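Local coordinates for protein ADP-ribose pyrophosphatase MutT (Rickettsia felis, PDB 4KYX) that probably hydrolyses 8-oxo-dGTP or a related nucleoside diphosphate derivative as a magnesium-dependent pyrophosphatase of the Nudix family, at residues A[43-48]-A[64-69]; A[53-58]-A[92-97]; A[58-63]-A[72-77]. One frame throughout, in Å; residues are numbered along the deposited sequence.

Interaction 1 of 3, residues A[43-48]-A[64-69]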
loop_
_atom_site.group_PDB
_atom_site.type_symbol
_atom_site.label_atom_id
_atom_site.label_comp_id
_atom_site.label_asym_id
_atom_site.label_seq_id
_atom_site.Cartn_x
_atom_site.Cartn_y
_atom_site.Cartn_z
ATOM N N ALA A 43 -16.550 -9.268 4.445
ATOM C CA ALA A 43 -15.152 -8.793 4.444
ATOM C C ALA A 43 -14.223 -9.906 4.808
ATOM O O ALA A 43 -14.569 -10.784 5.583
ATOM C CB ALA A 43 -14.946 -7.658 5.418
ATOM N N PRO A 44 -12.984 -9.830 4.332
ATOM C CA PRO A 44 -12.027 -10.804 4.836
ATOM C C PRO A 44 -11.529 -10.442 6.242
ATOM O O PRO A 44 -11.825 -9.353 6.753
ATOM C CB PRO A 44 -10.919 -10.723 3.797
ATOM C CG PRO A 44 -10.994 -9.309 3.306
ATOM C CD PRO A 44 -12.383 -8.818 3.436
ATOM N N ALA A 45 -10.707 -11.303 6.834
ATOM C CA ALA A 45 -9.956 -10.941 8.013
ATOM C C ALA A 45 -9.063 -9.730 7.719
ATOM O O ALA A 45 -8.659 -9.503 6.535
ATOM C CB ALA A 45 -9.143 -12.128 8.471
ATOM N N GLY A 46 -8.805 -8.949 8.761
ATOM C CA GLY A 46 -7.861 -7.839 8.652
ATOM C C GLY A 46 -8.217 -6.668 9.513
ATOM O O GLY A 46 -9.125 -6.735 10.301
ATOM N N GLY A 47 -7.435 -5.616 9.397
ATOM C CA GLY A 47 -7.618 -4.462 10.197
ATOM C C GLY A 47 -6.390 -3.599 9.998
ATOM O O GLY A 47 -5.708 -3.711 8.969
ATOM N N HIS A 48 -6.097 -2.782 10.989
ATOM C CA HIS A 48 -5.126 -1.712 10.788
ATOM C C HIS A 48 -3.698 -2.196 10.988
ATOM O O HIS A 48 -3.412 -2.936 11.936
ATOM C CB HIS A 48 -5.380 -0.640 11.816
ATOM C CG HIS A 48 -6.568 0.192 11.521
ATOM N ND1 HIS A 48 -7.569 0.395 12.440
ATOM C CD2 HIS A 48 -6.915 0.904 10.422
ATOM C CE1 HIS A 48 -8.504 1.170 11.919
ATOM N NE2 HIS A 48 -8.133 1.497 10.697
ATOM N N LEU A 64 -5.212 -14.465 13.677
ATOM C CA LEU A 64 -5.328 -15.176 14.944
ATOM C C LEU A 64 -6.329 -14.502 15.883
ATOM O O LEU A 64 -7.163 -15.191 16.538
ATOM C CB LEU A 64 -3.943 -15.321 15.644
ATOM C CG LEU A 64 -3.784 -16.252 16.837
ATOM C CD1 LEU A 64 -4.212 -17.649 16.475
ATOM C CD2 LEU A 64 -2.295 -16.176 17.283
ATOM N N GLU A 65 -6.185 -13.197 16.054
ATOM C CA GLU A 65 -7.076 -12.410 16.924
ATOM C C GLU A 65 -8.552 -12.543 16.532
ATOM O O GLU A 65 -9.420 -12.513 17.382
ATOM C CB GLU A 65 -6.729 -10.911 16.897
ATOM C CG GLU A 65 -5.540 -10.555 17.751
ATOM C CD GLU A 65 -5.125 -9.108 17.591
ATOM O OE1 GLU A 65 -5.866 -8.320 16.929
ATOM O OE2 GLU A 65 -4.051 -8.758 18.117
ATOM N N GLU A 66 -8.830 -12.603 15.228
ATOM C CA GLU A 66 -10.220 -12.539 14.738
ATOM C C GLU A 66 -10.942 -13.913 14.600
ATOM O O GLU A 66 -12.169 -13.993 14.765
ATOM C CB GLU A 66 -10.256 -11.768 13.410
ATOM C CG GLU A 66 -9.848 -10.316 13.597
ATOM C CD GLU A 66 -9.657 -9.585 12.306
ATOM O OE1 GLU A 66 -9.686 -10.227 11.240
ATOM O OE2 GLU A 66 -9.358 -8.354 12.353
ATOM N N THR A 67 -10.169 -14.956 14.294
ATOM C CA THR A 67 -10.685 -16.213 13.800
ATOM C C THR A 67 -10.125 -17.420 14.547
ATOM O O THR A 67 -10.569 -18.518 14.284
ATOM C CB THR A 67 -10.365 -16.423 12.303
ATOM O OG1 THR A 67 -8.939 -16.621 12.164
ATOM C CG2 THR A 67 -10.842 -15.258 11.479
ATOM N N ASN A 68 -9.128 -17.229 15.407
ATOM C CA ASN A 68 -8.384 -18.324 16.072
ATOM C C ASN A 68 -7.540 -19.185 15.124
ATOM O O ASN A 68 -7.002 -20.203 15.539
ATOM C CB ASN A 68 -9.381 -19.223 16.839
ATOM C CG ASN A 68 -8.783 -19.970 18.000
ATOM O OD1 ASN A 68 -7.996 -19.444 18.737
ATOM N ND2 ASN A 68 -9.211 -21.223 18.196
ATOM N N LEU A 69 -7.399 -18.768 13.873
ATOM C CA LEU A 69 -6.705 -19.538 12.876
ATOM C C LEU A 69 -5.255 -19.092 12.807
ATOM O O LEU A 69 -4.941 -17.914 12.988
ATOM C CB LEU A 69 -7.322 -19.364 11.493
ATOM C CG LEU A 69 -8.748 -19.860 11.339
ATOM C CD1 LEU A 69 -9.409 -19.497 10.023
ATOM C CD2 LEU A 69 -8.748 -21.365 11.567
#

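Interaction 2 of 3, residues A[53-58]-A[92-97]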
loop_
_atom_site.group_PDB
_atom_site.type_symbol
_atom_site.label_atom_id
_atom_site.label_comp_id
_atom_site.label_asym_id
_atom_site.label_seq_id
_atom_site.Cartn_x
_atom_site.Cartn_y
_atom_site.Cartn_z
ATOM N N GLU A 53 5.135 -2.907 12.783
ATOM C CA GLU A 53 4.842 -4.196 12.161
ATOM C C GLU A 53 5.193 -4.302 10.688
ATOM O O GLU A 53 5.064 -3.370 9.929
ATOM C CB GLU A 53 3.353 -4.516 12.256
ATOM C CG GLU A 53 2.748 -4.690 13.606
ATOM C CD GLU A 53 1.360 -5.254 13.507
ATOM O OE1 GLU A 53 1.217 -6.414 13.938
ATOM O OE2 GLU A 53 0.395 -4.596 12.974
ATOM N N THR A 54 5.592 -5.487 10.292
ATOM C CA THR A 54 5.613 -5.879 8.923
ATOM C C THR A 54 4.206 -6.283 8.491
ATOM O O THR A 54 3.344 -6.592 9.328
ATOM C CB THR A 54 6.600 -7.059 8.687
ATOM O OG1 THR A 54 6.015 -8.243 9.161
ATOM C CG2 THR A 54 7.994 -6.783 9.368
ATOM N N PHE A 55 3.982 -6.257 7.187
ATOM C CA PHE A 55 2.671 -6.623 6.636
ATOM C C PHE A 55 2.402 -8.058 7.018
ATOM O O PHE A 55 1.276 -8.351 7.340
ATOM C CB PHE A 55 2.592 -6.535 5.128
ATOM C CG PHE A 55 2.868 -5.139 4.556
ATOM C CD1 PHE A 55 2.630 -3.994 5.300
ATOM C CD2 PHE A 55 3.396 -5.008 3.275
ATOM C CE1 PHE A 55 2.921 -2.742 4.768
ATOM C CE2 PHE A 55 3.660 -3.770 2.734
ATOM C CZ PHE A 55 3.424 -2.644 3.475
ATOM N N GLU A 56 3.438 -8.899 7.042
ATOM C CA GLU A 56 3.259 -10.320 7.285
ATOM C C GLU A 56 2.962 -10.567 8.760
ATOM O O GLU A 56 2.086 -11.389 9.054
ATOM C CB GLU A 56 4.470 -11.139 6.838
ATOM C CG GLU A 56 4.685 -11.118 5.317
ATOM C CD GLU A 56 5.480 -9.877 4.855
ATOM O OE1 GLU A 56 6.029 -9.052 5.666
ATOM O OE2 GLU A 56 5.542 -9.704 3.620
ATOM N N GLU A 57 3.624 -9.842 9.659
ATOM C CA GLU A 57 3.345 -9.940 11.113
ATOM C C GLU A 57 1.884 -9.540 11.399
ATOM O O GLU A 57 1.178 -10.166 12.173
ATOM C CB GLU A 57 4.266 -9.026 11.932
ATOM C CG GLU A 57 5.654 -9.549 12.112
ATOM C CD GLU A 57 6.681 -8.508 12.585
ATOM O OE1 GLU A 57 6.423 -7.262 12.559
ATOM O OE2 GLU A 57 7.781 -8.981 12.984
ATOM N N CYS A 58 1.464 -8.452 10.744
ATOM C CA CYS A 58 0.149 -7.905 10.989
ATOM C C CYS A 58 -0.892 -8.912 10.555
ATOM O O CYS A 58 -1.839 -9.200 11.293
ATOM C CB CYS A 58 0.031 -6.556 10.262
ATOM S SG CYS A 58 -1.636 -5.855 10.424
ATOM N N VAL A 92 -5.648 2.800 2.341
ATOM C CA VAL A 92 -4.880 2.018 1.417
ATOM C C VAL A 92 -4.873 0.620 2.000
ATOM O O VAL A 92 -4.372 0.405 3.114
ATOM C CB VAL A 92 -3.473 2.613 1.217
ATOM C CG1 VAL A 92 -2.570 1.665 0.463
ATOM C CG2 VAL A 92 -3.576 3.949 0.461
ATOM N N SER A 93 -5.473 -0.341 1.290
ATOM C CA SER A 93 -5.498 -1.715 1.774
ATOM C C SER A 93 -4.396 -2.543 1.122
ATOM O O SER A 93 -4.227 -2.528 -0.093
ATOM C CB SER A 93 -6.826 -2.377 1.491
ATOM O OG SER A 93 -7.890 -1.688 2.166
ATOM N N ILE A 94 -3.693 -3.305 1.926
ATOM C CA ILE A 94 -2.725 -4.269 1.457
ATOM C C ILE A 94 -3.309 -5.633 1.665
ATOM O O ILE A 94 -3.659 -5.993 2.792
ATOM C CB ILE A 94 -1.454 -4.190 2.302
ATOM C CG1 ILE A 94 -0.948 -2.756 2.321
ATOM C CG2 ILE A 94 -0.419 -5.191 1.813
ATOM C CD1 ILE A 94 -0.499 -2.234 1.023
ATOM N N PHE A 95 -3.462 -6.381 0.583
ATOM C CA PHE A 95 -3.980 -7.739 0.693
ATOM C C PHE A 95 -2.892 -8.758 0.610
ATOM O O PHE A 95 -1.983 -8.654 -0.226
ATOM C CB PHE A 95 -4.980 -8.039 -0.401
ATOM C CG PHE A 95 -6.296 -7.362 -0.183
ATOM C CD1 PHE A 95 -7.248 -7.930 0.611
ATOM C CD2 PHE A 95 -6.564 -6.116 -0.789
ATOM C CE1 PHE A 95 -8.499 -7.307 0.812
ATOM C CE2 PHE A 95 -7.805 -5.507 -0.581
ATOM C CZ PHE A 95 -8.756 -6.109 0.224
ATOM N N LEU A 96 -3.055 -9.786 1.454
ATOM C CA LEU A 96 -2.203 -10.932 1.439
ATOM C C LEU A 96 -3.017 -12.212 1.445
ATOM O O LEU A 96 -4.176 -12.174 1.751
ATOM C CB LEU A 96 -1.264 -10.937 2.624
ATOM C CG LEU A 96 -0.330 -9.767 2.752
ATOM C CD1 LEU A 96 -0.943 -8.695 3.644
ATOM C CD2 LEU A 96 0.961 -10.284 3.311
ATOM N N LYS A 97 -2.443 -13.276 0.946
ATOM C CA LYS A 97 -3.081 -14.555 1.039
ATOM C C LYS A 97 -2.268 -15.585 1.806
ATOM O O LYS A 97 -1.041 -15.590 1.766
ATOM C CB LYS A 97 -3.505 -15.087 -0.306
ATOM C CG LYS A 97 -2.432 -15.446 -1.261
ATOM C CD LYS A 97 -2.921 -16.555 -2.213
ATOM C CE LYS A 97 -1.694 -17.053 -3.000
ATOM N NZ LYS A 97 -1.505 -16.353 -4.295
#

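Interaction 3 of 3, residues A[58-63]-A[72-77]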
loop_
_atom_site.group_PDB
_atom_site.type_symbol
_atom_site.label_atom_id
_atom_site.label_comp_id
_atom_site.label_asym_id
_atom_site.label_seq_id
_atom_site.Cartn_x
_atom_site.Cartn_y
_atom_site.Cartn_z
ATOM N N CYS A 58 1.464 -8.452 10.744
ATOM C CA CYS A 58 0.149 -7.905 10.989
ATOM C C CYS A 58 -0.892 -8.912 10.555
ATOM O O CYS A 58 -1.839 -9.200 11.293
ATOM C CB CYS A 58 0.031 -6.556 10.262
ATOM S SG CYS A 58 -1.636 -5.855 10.424
ATOM N N ALA A 59 -0.697 -9.479 9.371
ATOM C CA ALA A 59 -1.603 -10.479 8.787
ATOM C C ALA A 59 -1.766 -11.690 9.712
ATOM O O ALA A 59 -2.916 -12.056 10.111
ATOM C CB ALA A 59 -1.124 -10.916 7.421
ATOM N N ILE A 60 -0.639 -12.262 10.117
ATOM C CA ILE A 60 -0.667 -13.363 11.070
ATOM C C ILE A 60 -1.410 -13.026 12.406
ATOM O O ILE A 60 -2.280 -13.779 12.848
ATOM C CB ILE A 60 0.742 -13.951 11.323
ATOM C CG1 ILE A 60 1.312 -14.535 10.021
ATOM C CG2 ILE A 60 0.684 -15.031 12.393
ATOM C CD1 ILE A 60 2.800 -14.823 10.091
ATOM N N ARG A 61 -1.071 -11.917 13.029
ATOM C CA ARG A 61 -1.686 -11.434 14.258
ATOM C C ARG A 61 -3.212 -11.236 14.093
ATOM O O ARG A 61 -4.033 -11.786 14.896
ATOM C CB ARG A 61 -1.060 -10.103 14.668
ATOM C CG ARG A 61 -1.720 -9.518 15.884
ATOM C CD ARG A 61 -1.025 -8.282 16.356
ATOM N NE ARG A 61 -1.086 -7.191 15.391
ATOM C CZ ARG A 61 -2.165 -6.491 15.070
ATOM N NH1 ARG A 61 -3.356 -6.759 15.601
ATOM N NH2 ARG A 61 -2.061 -5.502 14.189
ATOM N N GLU A 62 -3.590 -10.508 13.059
ATOM C CA GLU A 62 -5.010 -10.160 12.842
ATOM C C GLU A 62 -5.862 -11.397 12.633
ATOM O O GLU A 62 -6.951 -11.540 13.250
ATOM C CB GLU A 62 -5.118 -9.192 11.689
ATOM C CG GLU A 62 -4.628 -7.826 12.136
ATOM C CD GLU A 62 -4.842 -6.742 11.135
ATOM O OE1 GLU A 62 -5.025 -6.996 9.898
ATOM O OE2 GLU A 62 -4.695 -5.579 11.589
ATOM N N VAL A 63 -5.370 -12.318 11.804
ATOM C CA VAL A 63 -6.081 -13.586 11.561
ATOM C C VAL A 63 -6.279 -14.362 12.879
ATOM O O VAL A 63 -7.387 -14.871 13.181
ATOM C CB VAL A 63 -5.394 -14.429 10.458
ATOM C CG1 VAL A 63 -5.956 -15.861 10.393
ATOM C CG2 VAL A 63 -5.509 -13.717 9.119
ATOM N N GLU A 72 0.281 -19.374 7.828
ATOM C CA GLU A 72 1.706 -19.335 7.596
ATOM C C GLU A 72 2.048 -18.638 6.269
ATOM O O GLU A 72 1.255 -18.681 5.325
ATOM C CB GLU A 72 2.318 -20.749 7.632
ATOM C CG GLU A 72 1.830 -21.657 6.515
ATOM C CD GLU A 72 2.519 -23.023 6.432
ATOM O OE1 GLU A 72 3.252 -23.488 7.402
ATOM O OE2 GLU A 72 2.270 -23.663 5.370
ATOM N N ASN A 73 3.228 -18.024 6.245
ATOM C CA ASN A 73 3.886 -17.467 5.044
ATOM C C ASN A 73 2.934 -16.694 4.130
ATOM O O ASN A 73 2.767 -17.037 2.955
ATOM C CB ASN A 73 4.568 -18.577 4.265
ATOM C CG ASN A 73 5.675 -19.230 5.061
ATOM O OD1 ASN A 73 5.744 -20.436 5.144
ATOM N ND2 ASN A 73 6.521 -18.423 5.668
ATOM N N PRO A 74 2.305 -15.663 4.695
ATOM C CA PRO A 74 1.351 -14.896 3.886
ATOM C C PRO A 74 2.083 -14.246 2.727
ATOM O O PRO A 74 3.244 -13.761 2.896
ATOM C CB PRO A 74 0.807 -13.862 4.857
ATOM C CG PRO A 74 1.792 -13.789 5.951
ATOM C CD PRO A 74 2.457 -15.104 6.046
ATOM N N GLN A 75 1.424 -14.266 1.574
ATOM C CA GLN A 75 1.926 -13.781 0.317
ATOM C C GLN A 75 1.238 -12.499 -0.117
ATOM O O GLN A 75 0.031 -12.392 -0.137
ATOM C CB GLN A 75 1.775 -14.820 -0.793
ATOM C CG GLN A 75 2.511 -16.119 -0.552
ATOM C CD GLN A 75 4.019 -15.932 -0.416
ATOM O OE1 GLN A 75 4.699 -15.389 -1.322
ATOM N NE2 GLN A 75 4.570 -16.366 0.730
ATOM N N PHE A 76 2.024 -11.515 -0.484
ATOM C CA PHE A 76 1.488 -10.198 -0.925
ATOM C C PHE A 76 0.743 -10.354 -2.236
ATOM O O PHE A 76 1.263 -10.947 -3.184
ATOM C CB PHE A 76 2.683 -9.258 -1.020
ATOM C CG PHE A 76 2.351 -7.828 -1.184
ATOM C CD1 PHE A 76 2.007 -7.328 -2.417
ATOM C CD2 PHE A 76 2.470 -6.971 -0.139
ATOM C CE1 PHE A 76 1.735 -5.970 -2.592
ATOM C CE2 PHE A 76 2.215 -5.633 -0.293
ATOM C CZ PHE A 76 1.828 -5.129 -1.515
ATOM N N ILE A 77 -0.507 -9.898 -2.323
ATOM C CA ILE A 77 -1.354 -10.076 -3.513
ATOM C C ILE A 77 -1.687 -8.758 -4.229
ATOM O O ILE A 77 -1.739 -8.701 -5.438
ATOM C CB ILE A 77 -2.714 -10.738 -3.158
ATOM C CG1 ILE A 77 -2.538 -12.180 -2.653
ATOM C CG2 ILE A 77 -3.691 -10.706 -4.338
ATOM C CD1 ILE A 77 -1.901 -13.157 -3.625
#

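Interaction 1 of 3, residues A[43-48]-A[64-69]
Glu66, near the end of helix 55-67, lays its carboxylate against the backbone of Ala45 and Gly46 at the beginning of strand 45-48. Its CG stands anti to the carbonyl carbon and beside the backbone N (chi1 -65°), and the chain beyond is extended, so that the flat end reaches from the helix to the strand backbone. The tight part of the contact lies here. Gly46 N donates to Glu66 OE1 over 2.9 Å (N-H...O angle 154°), and OE1 accepts through its syn lone pair, on the side of OE2. That other oxygen, OE2, comes within 2.6 Å of Gly46 O, which places both carboxylate oxygens next to the same glycine. On the Ala45 side OE1 lies 3.3 Å from Ala45 CA and 3.4 Å from Ala45 CB; the methyl is buried and also packs on Ile21 of strand 14-22.

The Nudix box, the loop-helix-loop signature GX5EX7REUXEEXGU, opens at Gly47, just after the residues that Glu66 grips, and closes with Leu69. Glu65 and Glu66 are its glutamate pair. Glutamates of this box usually bind magnesium in the family, so the backbone grip on Glu66 is consistent with a framework for that site. Asn68 occupies the position of the second glycine and takes a positive phi (67°), leaving helical geometry directly after the helix.

The contact is looser toward Gly47, whose N stays 4.5 Å from Glu66 OE2. On the solvent side, exposed Glu65 has a weak, long ion pair from OE1 to Arg61, and exposed His48 bonds to Tyr91 through NE2. Toward the interior, Thr67 packs on Trp117 and Leu29, and its OG1 accepts from Leu69 N at 3.1 Å, closing an ST turn.

Interaction 2 of 3, residues A[53-58]-A[92-97]
Phe55 sets its ring carbon CG anti to the carbonyl carbon (chi1 -60°), and Ile94 places CG2 opposite its own backbone N; together these rotations bring the ring and the methyl together between helix 55-67 and strand 89-99. This is the first turn of the Nudix helix lying against the mixed sheet of the fold. Ile94 CG2 sits over one face of the Phe55 ring, displaced toward the rim, 4.1 Å from Phe55 CD2. The two side chains cross at about a right angle, so the branched aliphatic group presses on the aromatic face through a single methyl.

Two residues on, on the same side of the strand, Leu96 covers the base of Phe55. Its CD1 lies 4.3 Å from Phe55 O and 4.4 Å from Phe55 CB, while its other methyl, CD2, meets Glu56 CG at 4.3 Å. Glu56 therefore contributes its aliphatic part to this apolar contact, and its polar end turns to the dimer interface, where OE2 is hydrogen-bonded to Tyr142 of the second subunit. The ring of that tyrosine also meets the Phe55 ring, and Ile17 of strand 14-22 packs on Phe55, Ile94 and Leu96.

A capping box fixes where the helix starts, and hence where Phe55 is presented. Thr54 OG1 accepts from Glu57 N at 2.9 Å; in return, Thr54 N donates to Glu57 OE1 at 3.0 Å along a nearly straight line (172°), approaching the oxygen from 40° above the carboxylate plane.

Interaction 3 of 3, residues A[58-63]-A[72-77]
Pro74 packs ring carbons CG and CD against Ile60 and Ala59 on helix 55-67. The terminal methyl of Ile60, CD1, reaches Pro74 CD at 4.1 Å, and Ile60 CG1 lies 4.2 Å from both Pro74 CG and Pro74 CD. The isoleucine and the proline ring cross at about a right angle. Ile60 leaves its backbone alongside the proline rather than pointing at it; with CG1 anti to the carbonyl carbon (chi1 -62°), the end of the chain swings back to meet the ring. Ala59, one residue earlier, points toward the proline segment, and its CB comes to 4.3 Å from Pro74 CG. All these contacts are between carbons, with no hydrogen bond across the two segments.

In the next shell, the residues flanking Pro74 in the chain are likely to steady its position. Asn73 has a left-handed backbone conformation, and its carbonyl O receives Gln75 NE2 at 2.9 Å. The donor stands 54° out of the carbonyl plane, while the oxygen lies close to the plane of the Gln75 amide; the Gln75 side chain thereby ties the residues on either side of Pro74 in the chain to each other. On the helix, Val63 N bonds to Ala59 O at 3.0 Å, continuing the regular turns that carry Ala59 and Ile60.

Further out, Pro74 also packs on Leu96 and Ala98 of strand 89-99 and on Glu56, while Ala59 rests on Ile19 of strand 14-22. The proline thus fills the angle between the Nudix helix and the sheet just where strand 75-84 begins, with Gln75 joined by backbone bonds to Lys97 of the neighbouring strand 89-99.

All three contacts hold helix 55-67 to the Nudix fold, at successive places along it. Interactions 2 and 3 are buried, with no hydrogen bond between their segments and mainly apolar side-chain contacts; they share Cys58. Interaction 2 meets strand 89-99, and interaction 3 the residue leading into strand 75-84, its neighbour in the mixed sheet. Interaction 1, at the other end of the helix, is partly buried and polar, with a carboxylate on the backbone of edge strand 45-48. Polar residues connect them: Glu62 OE1 of interaction 3 lies 2.8 Å from Gly47 N, and Glu53 of interaction 2 forms a salt bridge with Arg61. Interaction 2 is the most involved with the second subunit.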